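PDB 7KWD: alkaline phosphatase from Thermus thermophilus, which probably hydrolyses phosphate monoesters at alkaline pH, working as a homodimer whose active sites hold two zinc ions and one magnesium ion. Local coordinates for residues D47-W51 against E52-I56; Q58-A61 against R62-G66; G272-D275 against H276-L280; G284-L287 against W288-A292. One frame throughout, in Å; residues are numbered along the deposited sequence.

Contact 1: D47-W51 against E52-I56; sequences DGFSW and EDYAI. With MG (magnesium ion), chain D; ZN (zinc ion), chain E.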
loop_
_atom_site.group_PDB
_atom_site.type_symbol
_atom_site.label_atom_id
_atom_site.label_comp_id
_atom_site.label_asym_id
_atom_site.label_seq_id
_atom_site.Cartn_x
_atom_site.Cartn_y
_atom_site.Cartn_z
ATOM N N ASP A 47 5.186 -7.871 11.154
ATOM C CA ASP A 47 4.273 -8.833 10.566
ATOM C C ASP A 47 2.971 -8.153 10.154
ATOM O O ASP A 47 2.336 -7.488 10.966
ATOM C CB ASP A 47 3.988 -9.968 11.546
ATOM C CG ASP A 47 3.495 -11.189 10.849
ATOM O OD1 ASP A 47 2.482 -11.036 10.133
ATOM O OD2 ASP A 47 4.135 -12.272 10.975
ATOM N N GLY A 48 2.577 -8.325 8.902
ATOM C CA GLY A 48 1.313 -7.787 8.414
ATOM C C GLY A 48 1.273 -6.292 8.172
ATOM O O GLY A 48 0.188 -5.725 7.954
ATOM N N PHE A 49 2.440 -5.649 8.110
ATOM C CA PHE A 49 2.558 -4.198 8.103
ATOM C C PHE A 49 2.447 -3.653 6.690
ATOM O O PHE A 49 3.272 -3.955 5.827
ATOM C CB PHE A 49 3.897 -3.816 8.734
ATOM C CG PHE A 49 4.184 -2.343 8.821
ATOM C CD1 PHE A 49 3.472 -1.526 9.684
ATOM C CD2 PHE A 49 5.243 -1.780 8.074
ATOM C CE1 PHE A 49 3.774 -0.175 9.808
ATOM C CE2 PHE A 49 5.541 -0.434 8.187
ATOM C CZ PHE A 49 4.825 0.368 9.067
ATOM N N SER A 50 1.430 -2.835 6.468
ATOM C CA SER A 50 1.172 -2.258 5.153
ATOM C C SER A 50 1.598 -0.805 5.117
ATOM O O SER A 50 1.919 -0.203 6.150
ATOM C CB SER A 50 -0.319 -2.373 4.819
ATOM O OG SER A 50 -1.034 -1.414 5.535
ATOM N N TRP A 51 1.586 -0.234 3.904
ATOM C CA TRP A 51 1.882 1.186 3.748
ATOM C C TRP A 51 0.738 2.046 4.251
ATOM O O TRP A 51 0.953 3.222 4.590
ATOM C CB TRP A 51 2.215 1.502 2.276
ATOM C CG TRP A 51 3.555 0.886 1.854
ATOM C CD1 TRP A 51 3.768 -0.091 0.911
ATOM C CD2 TRP A 51 4.849 1.219 2.383
ATOM N NE1 TRP A 51 5.117 -0.390 0.842
ATOM C CE2 TRP A 51 5.793 0.410 1.731
ATOM C CE3 TRP A 51 5.297 2.138 3.344
ATOM C CZ2 TRP A 51 7.159 0.494 2.008
ATOM C CZ3 TRP A 51 6.656 2.223 3.608
ATOM C CH2 TRP A 51 7.566 1.404 2.938
ATOM N N GLU A 52 -0.473 1.505 4.351
ATOM C CA GLU A 52 -1.518 2.283 5.003
ATOM C C GLU A 52 -1.233 2.392 6.493
ATOM O O GLU A 52 -1.363 3.475 7.062
ATOM C CB GLU A 52 -2.901 1.686 4.765
ATOM C CG GLU A 52 -3.299 1.559 3.301
ATOM C CD GLU A 52 -3.445 2.895 2.561
ATOM O OE1 GLU A 52 -3.461 2.859 1.318
ATOM O OE2 GLU A 52 -3.533 3.968 3.209
ATOM N N ASP A 53 -0.811 1.290 7.139
ATOM C CA ASP A 53 -0.447 1.385 8.544
ATOM C C ASP A 53 0.639 2.425 8.742
ATOM O O ASP A 53 0.652 3.156 9.744
ATOM C CB ASP A 53 0.091 0.059 9.124
ATOM C CG ASP A 53 -0.836 -1.141 8.876
ATOM O OD1 ASP A 53 -2.065 -0.950 8.830
ATOM O OD2 ASP A 53 -0.323 -2.281 8.763
ATOM N N TYR A 54 1.632 2.407 7.850
ATOM C CA TYR A 54 2.745 3.320 7.992
ATOM C C TYR A 54 2.247 4.761 8.011
ATOM O O TYR A 54 2.643 5.552 8.865
ATOM C CB TYR A 54 3.761 3.128 6.867
ATOM C CG TYR A 54 4.808 4.206 6.962
ATOM C CD1 TYR A 54 5.851 4.114 7.887
ATOM C CD2 TYR A 54 4.709 5.347 6.186
ATOM C CE1 TYR A 54 6.804 5.139 8.009
ATOM C CE2 TYR A 54 5.634 6.355 6.289
ATOM C CZ TYR A 54 6.666 6.270 7.209
ATOM O OH TYR A 54 7.545 7.298 7.285
ATOM N N ALA A 55 1.388 5.109 7.056
ATOM C CA ALA A 55 0.915 6.481 6.930
ATOM C C ALA A 55 0.177 6.936 8.183
ATOM O O ALA A 55 0.331 8.086 8.615
ATOM C CB ALA A 55 -0.002 6.593 5.712
ATOM N N ILE A 56 -0.646 6.046 8.764
ATOM C CA ILE A 56 -1.387 6.388 9.986
ATOM C C ILE A 56 -0.438 6.637 11.153
ATOM O O ILE A 56 -0.602 7.603 11.894
ATOM C CB ILE A 56 -2.412 5.284 10.330
ATOM C CG1 ILE A 56 -3.574 5.292 9.338
ATOM C CG2 ILE A 56 -2.970 5.494 11.736
ATOM C CD1 ILE A 56 -4.355 3.945 9.308
HETATM MG MG MG D . 4.299 -13.670 12.602
HETATM ZN ZN ZN E . 2.731 -12.640 8.647
HETATM O O HOH W 1 -3.247 -2.417 6.879
HETATM O O HOH W 2 4.852 -15.098 14.072
HETATM O O HOH W 3 3.151 -15.085 11.896
HETATM O O HOH W 4 2.363 -12.694 13.445
#

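Contact 2: Q58-A61 against R62-G66; sequences QAYA and RRRQG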
loop_
_atom_site.group_PDB
_atom_site.type_symbol
_atom_site.label_atom_id
_atom_site.label_comp_id
_atom_site.label_asym_id
_atom_site.label_seq_id
_atom_site.Cartn_x
_atom_site.Cartn_y
_atom_site.Cartn_z
ATOM N N GLN A 58 2.824 7.343 11.044
ATOM C CA GLN A 58 3.612 8.526 10.705
ATOM C C GLN A 58 2.863 9.807 11.069
ATOM O O GLN A 58 3.424 10.711 11.685
ATOM C CB GLN A 58 3.938 8.515 9.211
ATOM C CG GLN A 58 4.775 9.695 8.727
ATOM C CD GLN A 58 4.997 9.647 7.216
ATOM O OE1 GLN A 58 6.133 9.593 6.743
ATOM N NE2 GLN A 58 3.907 9.668 6.456
ATOM N N ALA A 59 1.580 9.873 10.700
ATOM C CA ALA A 59 0.772 11.047 10.979
ATOM C C ALA A 59 0.500 11.165 12.461
ATOM O O ALA A 59 0.588 12.258 13.029
ATOM C CB ALA A 59 -0.544 10.977 10.203
ATOM N N TYR A 60 0.184 10.044 13.109
ATOM C CA TYR A 60 -0.151 10.098 14.527
ATOM C C TYR A 60 1.027 10.614 15.348
ATOM O O TYR A 60 0.866 11.442 16.247
ATOM C CB TYR A 60 -0.589 8.718 15.008
ATOM C CG TYR A 60 -1.156 8.747 16.421
ATOM C CD1 TYR A 60 -0.334 8.614 17.509
ATOM C CD2 TYR A 60 -2.521 8.955 16.658
ATOM C CE1 TYR A 60 -0.835 8.676 18.795
ATOM C CE2 TYR A 60 -3.025 8.997 17.962
ATOM C CZ TYR A 60 -2.189 8.867 19.010
ATOM O OH TYR A 60 -2.667 8.931 20.308
ATOM N N ALA A 61 2.223 10.096 15.086
ATOM C CA ALA A 61 3.386 10.556 15.841
ATOM C C ALA A 61 3.572 12.071 15.691
ATOM O O ALA A 61 3.790 12.787 16.677
ATOM C CB ALA A 61 4.629 9.785 15.389
ATOM N N ARG A 62 3.483 12.579 14.463
ATOM C CA ARG A 62 3.705 14.003 14.251
ATOM C C ARG A 62 2.571 14.816 14.855
ATOM O O ARG A 62 2.797 15.705 15.685
ATOM C CB ARG A 62 3.837 14.309 12.765
ATOM C CG ARG A 62 5.237 14.027 12.208
ATOM C CD ARG A 62 5.198 13.887 10.653
ATOM N NE ARG A 62 6.548 13.839 10.082
ATOM C CZ ARG A 62 7.308 14.906 9.882
ATOM N NH1 ARG A 62 6.887 16.139 10.184
ATOM N NH2 ARG A 62 8.519 14.741 9.393
ATOM N N ARG A 63 1.328 14.474 14.484
ATOM C CA ARG A 63 0.173 15.289 14.832
ATOM C C ARG A 63 -0.216 15.178 16.303
ATOM O O ARG A 63 -0.631 16.175 16.908
ATOM C CB ARG A 63 -0.994 14.871 13.947
ATOM C CG ARG A 63 -2.216 15.703 14.117
ATOM C CD ARG A 63 -3.229 15.337 13.056
ATOM N NE ARG A 63 -4.548 15.864 13.359
ATOM C CZ ARG A 63 -5.101 16.910 12.746
ATOM N NH1 ARG A 63 -4.459 17.561 11.780
ATOM N NH2 ARG A 63 -6.326 17.291 13.085
ATOM N N ARG A 64 -0.155 13.980 16.891
ATOM C CA ARG A 64 -0.649 13.810 18.250
ATOM C C ARG A 64 0.445 13.659 19.279
ATOM O O ARG A 64 0.170 13.768 20.482
ATOM C CB ARG A 64 -1.536 12.565 18.392
ATOM C CG ARG A 64 -2.621 12.389 17.370
ATOM C CD ARG A 64 -3.377 13.647 17.161
ATOM N NE ARG A 64 -4.236 13.972 18.294
ATOM C CZ ARG A 64 -4.443 15.204 18.746
ATOM N NH1 ARG A 64 -3.832 16.253 18.190
ATOM N NH2 ARG A 64 -5.274 15.382 19.766
ATOM N N GLN A 65 1.653 13.331 18.863
ATOM C CA GLN A 65 2.758 13.239 19.806
ATOM C C GLN A 65 3.839 14.258 19.512
ATOM O O GLN A 65 4.827 14.298 20.231
ATOM C CB GLN A 65 3.316 11.817 19.791
ATOM C CG GLN A 65 2.233 10.759 20.135
ATOM C CD GLN A 65 2.782 9.344 20.251
ATOM O OE1 GLN A 65 3.809 9.025 19.677
ATOM N NE2 GLN A 65 2.092 8.494 21.010
ATOM N N GLY A 66 3.654 15.092 18.494
ATOM C CA GLY A 66 4.662 16.100 18.159
ATOM C C GLY A 66 6.050 15.541 17.961
ATOM O O GLY A 66 7.042 16.186 18.330
HETATM O O HOH W 5 -0.620 9.355 22.155
#

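Contact 3: G272-D275 against H276-L280; sequences GRID and HANHL. With ZN (zinc ion), chain F.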
loop_
_atom_site.group_PDB
_atom_site.type_symbol
_atom_site.label_atom_id
_atom_site.label_comp_id
_atom_site.label_asym_id
_atom_site.label_seq_id
_atom_site.Cartn_x
_atom_site.Cartn_y
_atom_site.Cartn_z
ATOM N N GLY A 272 4.808 -9.026 15.917
ATOM C CA GLY A 272 3.973 -9.995 15.249
ATOM C C GLY A 272 2.503 -9.758 15.317
ATOM O O GLY A 272 1.738 -10.494 14.665
ATOM N N ARG A 273 2.044 -8.774 16.094
ATOM C CA ARG A 273 0.609 -8.585 16.268
ATOM C C ARG A 273 0.085 -7.369 15.520
ATOM O O ARG A 273 -1.127 -7.093 15.561
ATOM C CB ARG A 273 0.259 -8.500 17.759
ATOM C CG ARG A 273 0.804 -9.722 18.555
ATOM C CD ARG A 273 -0.055 -10.140 19.756
ATOM N NE ARG A 273 -1.339 -10.671 19.293
ATOM C CZ ARG A 273 -2.443 -10.696 20.026
ATOM N NH1 ARG A 273 -2.437 -10.237 21.275
ATOM N NH2 ARG A 273 -3.548 -11.180 19.492
ATOM N N ILE A 274 0.953 -6.663 14.792
ATOM C CA ILE A 274 0.467 -5.746 13.769
ATOM C C ILE A 274 -0.485 -6.487 12.845
ATOM O O ILE A 274 -1.602 -6.030 12.586
ATOM C CB ILE A 274 1.642 -5.133 12.988
ATOM C CG1 ILE A 274 2.498 -4.253 13.911
ATOM C CG2 ILE A 274 1.130 -4.389 11.761
ATOM C CD1 ILE A 274 3.860 -3.878 13.287
ATOM N N ASP A 275 -0.044 -7.653 12.345
ATOM C CA ASP A 275 -0.885 -8.535 11.541
ATOM C C ASP A 275 -2.217 -8.807 12.230
ATOM O O ASP A 275 -3.279 -8.597 11.648
ATOM C CB ASP A 275 -0.119 -9.839 11.275
ATOM C CG ASP A 275 -0.864 -10.798 10.405
ATOM O OD1 ASP A 275 -1.164 -10.423 9.239
ATOM O OD2 ASP A 275 -1.121 -11.935 10.876
ATOM N N HIS A 276 -2.172 -9.207 13.500
ATOM C CA HIS A 276 -3.387 -9.602 14.199
ATOM C C HIS A 276 -4.361 -8.443 14.309
ATOM O O HIS A 276 -5.563 -8.606 14.085
ATOM C CB HIS A 276 -3.046 -10.128 15.593
ATOM C CG HIS A 276 -2.178 -11.341 15.560
ATOM N ND1 HIS A 276 -1.623 -11.885 16.686
ATOM C CD2 HIS A 276 -1.745 -12.098 14.526
ATOM C CE1 HIS A 276 -0.896 -12.940 16.362
ATOM N NE2 HIS A 276 -0.952 -13.091 15.055
ATOM N N ALA A 277 -3.864 -7.261 14.680
ATOM C CA ALA A 277 -4.753 -6.116 14.771
ATOM C C ALA A 277 -5.350 -5.807 13.418
ATOM O O ALA A 277 -6.515 -5.415 13.321
ATOM C CB ALA A 277 -4.009 -4.899 15.308
ATOM N N ASN A 278 -4.553 -5.949 12.355
ATOM C CA ASN A 278 -5.093 -5.676 11.029
ATOM C C ASN A 278 -6.163 -6.683 10.670
ATOM O O ASN A 278 -7.120 -6.337 9.958
ATOM C CB ASN A 278 -3.986 -5.671 9.982
ATOM C CG ASN A 278 -3.114 -4.411 10.069
ATOM O OD1 ASN A 278 -3.516 -3.389 10.610
ATOM N ND2 ASN A 278 -1.909 -4.510 9.540
ATOM N N HIS A 279 -5.991 -7.941 11.118
ATOM C CA HIS A 279 -7.033 -8.955 10.975
ATOM C C HIS A 279 -8.322 -8.524 11.678
ATOM O O HIS A 279 -9.416 -8.642 11.113
ATOM C CB HIS A 279 -6.554 -10.289 11.550
ATOM C CG HIS A 279 -5.696 -11.086 10.625
ATOM N ND1 HIS A 279 -6.090 -11.410 9.345
ATOM C CD2 HIS A 279 -4.461 -11.623 10.786
ATOM C CE1 HIS A 279 -5.149 -12.132 8.768
ATOM N NE2 HIS A 279 -4.162 -12.289 9.629
ATOM N N LEU A 280 -8.210 -8.016 12.919
ATOM C CA LEU A 280 -9.399 -7.518 13.608
ATOM C C LEU A 280 -10.029 -6.298 12.920
ATOM O O LEU A 280 -11.190 -5.985 13.191
ATOM C CB LEU A 280 -9.077 -7.114 15.044
ATOM C CG LEU A 280 -8.249 -8.086 15.865
ATOM C CD1 LEU A 280 -8.038 -7.565 17.244
ATOM C CD2 LEU A 280 -8.924 -9.417 15.906
HETATM ZN ZN ZN F . -2.048 -12.948 9.436
HETATM O O HOH W 6 0.176 -13.671 12.774
#

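Contact 4: G284-L287 against W288-A292; sequences GATL and WDVLA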
loop_
_atom_site.group_PDB
_atom_site.type_symbol
_atom_site.label_atom_id
_atom_site.label_comp_id
_atom_site.label_asym_id
_atom_site.label_seq_id
_atom_site.Cartn_x
_atom_site.Cartn_y
_atom_site.Cartn_z
ATOM N N GLY A 284 -6.698 1.217 15.936
ATOM C CA GLY A 284 -6.030 1.695 17.141
ATOM C C GLY A 284 -5.072 0.662 17.705
ATOM O O GLY A 284 -4.004 1.004 18.223
ATOM N N ALA A 285 -5.436 -0.612 17.628
ATOM C CA ALA A 285 -4.492 -1.631 18.062
ATOM C C ALA A 285 -3.280 -1.709 17.119
ATOM O O ALA A 285 -2.137 -1.820 17.576
ATOM C CB ALA A 285 -5.185 -2.987 18.168
ATOM N N THR A 286 -3.515 -1.609 15.813
ATOM C CA THR A 286 -2.410 -1.591 14.858
ATOM C C THR A 286 -1.448 -0.458 15.159
ATOM O O THR A 286 -0.226 -0.651 15.182
ATOM C CB THR A 286 -2.953 -1.446 13.445
ATOM O OG1 THR A 286 -3.826 -2.542 13.183
ATOM C CG2 THR A 286 -1.818 -1.407 12.450
ATOM N N LEU A 287 -1.988 0.725 15.401
ATOM C CA LEU A 287 -1.164 1.884 15.663
ATOM C C LEU A 287 -0.247 1.653 16.851
ATOM O O LEU A 287 0.946 1.952 16.783
ATOM C CB LEU A 287 -2.047 3.105 15.909
ATOM C CG LEU A 287 -1.365 4.292 16.582
ATOM C CD1 LEU A 287 -0.394 4.953 15.615
ATOM C CD2 LEU A 287 -2.405 5.339 17.025
ATOM N N TRP A 288 -0.794 1.157 17.973
ATOM C CA TRP A 288 0.033 1.031 19.167
ATOM C C TRP A 288 1.080 -0.071 19.018
ATOM O O TRP A 288 2.170 0.054 19.585
ATOM C CB TRP A 288 -0.842 0.839 20.427
ATOM C CG TRP A 288 -1.311 2.188 20.883
ATOM C CD1 TRP A 288 -2.548 2.714 20.727
ATOM C CD2 TRP A 288 -0.521 3.206 21.511
ATOM N NE1 TRP A 288 -2.587 3.981 21.225
ATOM C CE2 TRP A 288 -1.354 4.310 21.718
ATOM C CE3 TRP A 288 0.800 3.280 21.929
ATOM C CZ2 TRP A 288 -0.905 5.485 22.312
ATOM C CZ3 TRP A 288 1.248 4.451 22.529
ATOM C CH2 TRP A 288 0.395 5.532 22.717
ATOM N N ASP A 289 0.804 -1.129 18.248
ATOM C CA ASP A 289 1.860 -2.120 18.013
ATOM C C ASP A 289 2.907 -1.576 17.044
ATOM O O ASP A 289 4.092 -1.937 17.122
ATOM C CB ASP A 289 1.268 -3.445 17.506
ATOM C CG ASP A 289 0.908 -4.400 18.654
ATOM O OD1 ASP A 289 0.384 -3.902 19.670
ATOM O OD2 ASP A 289 1.187 -5.629 18.581
ATOM N N VAL A 290 2.509 -0.668 16.160
ATOM C CA VAL A 290 3.499 -0.011 15.323
ATOM C C VAL A 290 4.337 0.940 16.151
ATOM O O VAL A 290 5.546 1.056 15.932
ATOM C CB VAL A 290 2.823 0.726 14.159
ATOM C CG1 VAL A 290 3.859 1.551 13.396
ATOM C CG2 VAL A 290 2.184 -0.274 13.227
ATOM N N LEU A 291 3.703 1.633 17.122
ATOM C CA LEU A 291 4.435 2.546 17.997
ATOM C C LEU A 291 5.326 1.760 18.958
ATOM O O LEU A 291 6.450 2.167 19.247
ATOM C CB LEU A 291 3.478 3.453 18.789
ATOM C CG LEU A 291 2.640 4.397 17.939
ATOM C CD1 LEU A 291 1.851 5.360 18.789
ATOM C CD2 LEU A 291 3.500 5.233 16.983
ATOM N N ALA A 292 4.873 0.596 19.400
ATOM C CA ALA A 292 5.756 -0.240 20.206
ATOM C C ALA A 292 6.973 -0.713 19.403
ATOM O O ALA A 292 8.089 -0.794 19.931
ATOM C CB ALA A 292 4.992 -1.461 20.724
HETATM O O HOH W 7 -1.724 -2.444 20.111
#

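Contact 1: D47-W51 against E52-I56
Ser50 OG and Asp53 OD2 are each gripped by more than one group where the helix begins. Ser50 OG accepts Asp53 N at 3.2 Å along a nearly straight line, takes a weak, bent bond from Glu52 N, and gives its proton to water 1, which passes one on to Asp53 OD1. With OG set between its backbone N and carbonyl carbon (chi1 76°), the hydroxyl lies under the first amides of the helix. The return bond runs from Ser50 N to Asp53 OD2, 2.9 Å and 176°, the donor standing well above the carboxylate plane. Asp53 OD2 also accepts from Asn278 ND2, so an alanine at Asp53 would probably leave Ser50 N and the Asn278 amide without their shared acceptor and loosen the cap. On the apolar side, Phe49 CZ meets Tyr54 CB at 3.7 Å, close to the plane of the tyrosine ring, while the benzo edge of Trp51 points at the tyrosine face in an offset edge-to-face pair with planes at 75°. Trp51 also meets Trp51 of the second subunit. Just upstream, Asp47 joins two metals, OD2 binding magnesium at 2.1 Å and OD1 zinc at 2.2 Å; Glu270 and Thr148 share the magnesium. Reciprocal Ser50-Asp53 bonding is a capping box, here starting helix 51-65 directly after the metal-binding loop of the alkaline phosphatase active site.

Contact 2: Q58-A61 against R62-G66
Backbone hydrogen bonds carry helix 51-65 through its last two turns. Arg63 N to Ala59 O, 2.8 Å and nearly in line with the carbonyl, and Arg64 N to Tyr60 O, also 2.8 Å, are sound, whereas Arg62 N to Gln58 O is weak. Gln65 N divides weakly between Tyr60 O and Ala61 O, and Gly66 then leaves helical geometry with positive phi. Among the side chains, Arg64 CG makes a CH-pi contact over one face of the Tyr60 ring, 3.7 Å from its centroid. Bends at chi2 (-47°) and chi3 (-72°) then carry the guanidinium off the ring, its plane almost perpendicular, to salt bridges with Glu343 and Asp340. Gln65 NE2 approaches the same ring at its edge, 3.7 Å from Tyr60 CE1, and water 5 joins this nitrogen to Tyr60 OH, while Gln65 OE1 accepts from Arg67 NH1. The charged ends of Arg62 and Arg63 reach Glu72 and Asp340. Tyr60 and Gln65 rest against Leu291 of helix 283-306, Ala59 and Arg64 touch helix 337-340, and Gln58, its OE1 bonded to Tyr54 OH, gives NE2 to Asn84 of the second subunit, placing this helix end between two helices and the dimer partner.

Contact 3: G272-D275 against H276-L280
Arg273 and His276 meet edge to edge, their guanidinium and ring planes turned 68° apart. Arg273 NE points at His276 ND1 in a nearly straight bond of 2.9 Å that lies close to both planes; NH2 adds a weak second bond to the same nitrogen, which acts as the acceptor. Bends at chi2 and chi3 carry the arginine forward along the helix, so that NE comes beside His276, while its NH2 also forms a salt bridge with Glu350. One face of the imidazole lies above Gly272 O, which is centred 3.7 Å from the ring plane. At the far side of the ring, His276 NE2 is 2.6 Å from water 6, which also lies 2.9 Å from Asp275 OD2 and so links the two side chains. A leucine in place of His276 would probably leave Arg273 NE without its acceptor and water 6 without one of its partners. Asp275 and His279, one helical turn apart, cross with carboxylate and ring planes at 78° and converge on one zinc ion: Asp275 OD2 binds it at 2.0 Å and His279 NE2 at 2.2 Å. With CG opposite the backbone N (chi1 -177°), the aspartate carboxylate swings to the metal side of the helix. Asp275 OD1 accepts from Thr320 OG1, and His279 ND1 is bonded to Gly431 O, second-shell contacts that help orient both ligands. Together with His433, the pair forms one of the two zinc sites of the alkaline phosphatase active centre, with ligands four residues apart on one helix.

Contact 4: G284-L287 against W288-A292
Leu291 N bonds to Leu287 O at 2.8 Å and Val290 N to Thr286 O at 2.9 Å, the tightest of four successive helical bonds; Asp289 N to Ala285 O and Trp288 N to Gly284 O are somewhat longer. Ala285 O has a second donor, water 7, at 2.6 Å, and the same water donates to Asp289 OD1, bridging carbonyl and carboxylate over one turn. Asp289 OD1 is further held by Glu234 N, while Thr286 OG1 is hydrogen-bonded to Asn278 OD1. Around this polar frame the side chains close up. Leu287 sends CD1 to within 3.9 Å of Leu291 CG, the two branched ends passing at a slant. With CG placed opposite its carbonyl carbon (chi1 -64°), Leu291 runs back towards the preceding turn, where its CG lies 3.2 Å from Leu287 O and its CD1 stands over one face of the Trp288 indole, displaced towards the rim. At the indole edge, Trp288 CD1 comes to 3.4 Å from Gly284 O, near the ring plane. Val290 CG2 packs on Thr286 O at 3.1 Å. Outward, Trp288 lies against Glu234, Ile235 and Arg238 of helix 234-239 and also meets Gln65 of helix 51-65, which Thr286, Leu287 and Val290 face as well. The arrangement is that of a regular, buried stretch of alpha-helix near the start of helix 283-306, tied through Thr286 to the zinc-binding helix 273-280.

In the fold
Contacts 1 to 4 follow one another along the chain. Contacts 1 and 2 occupy the start and end of helix 51-65, their centres 15 Å apart, and both reach the second subunit. Contact 3 lies on helix 273-280 and contact 4 on the next helix, 283-306, with centres 9 Å apart. Asn278 of contact 3 links three of them, bonding to Asp53 of contact 1 and Thr286 of contact 4. Contact 4 packs against both ends of helix 51-65, whereas contacts 2 and 3 do not touch. The metal ligands of contacts 1 and 3 therefore sit beside helices that pack on one another, one of which, 51-65, also meets the second subunit.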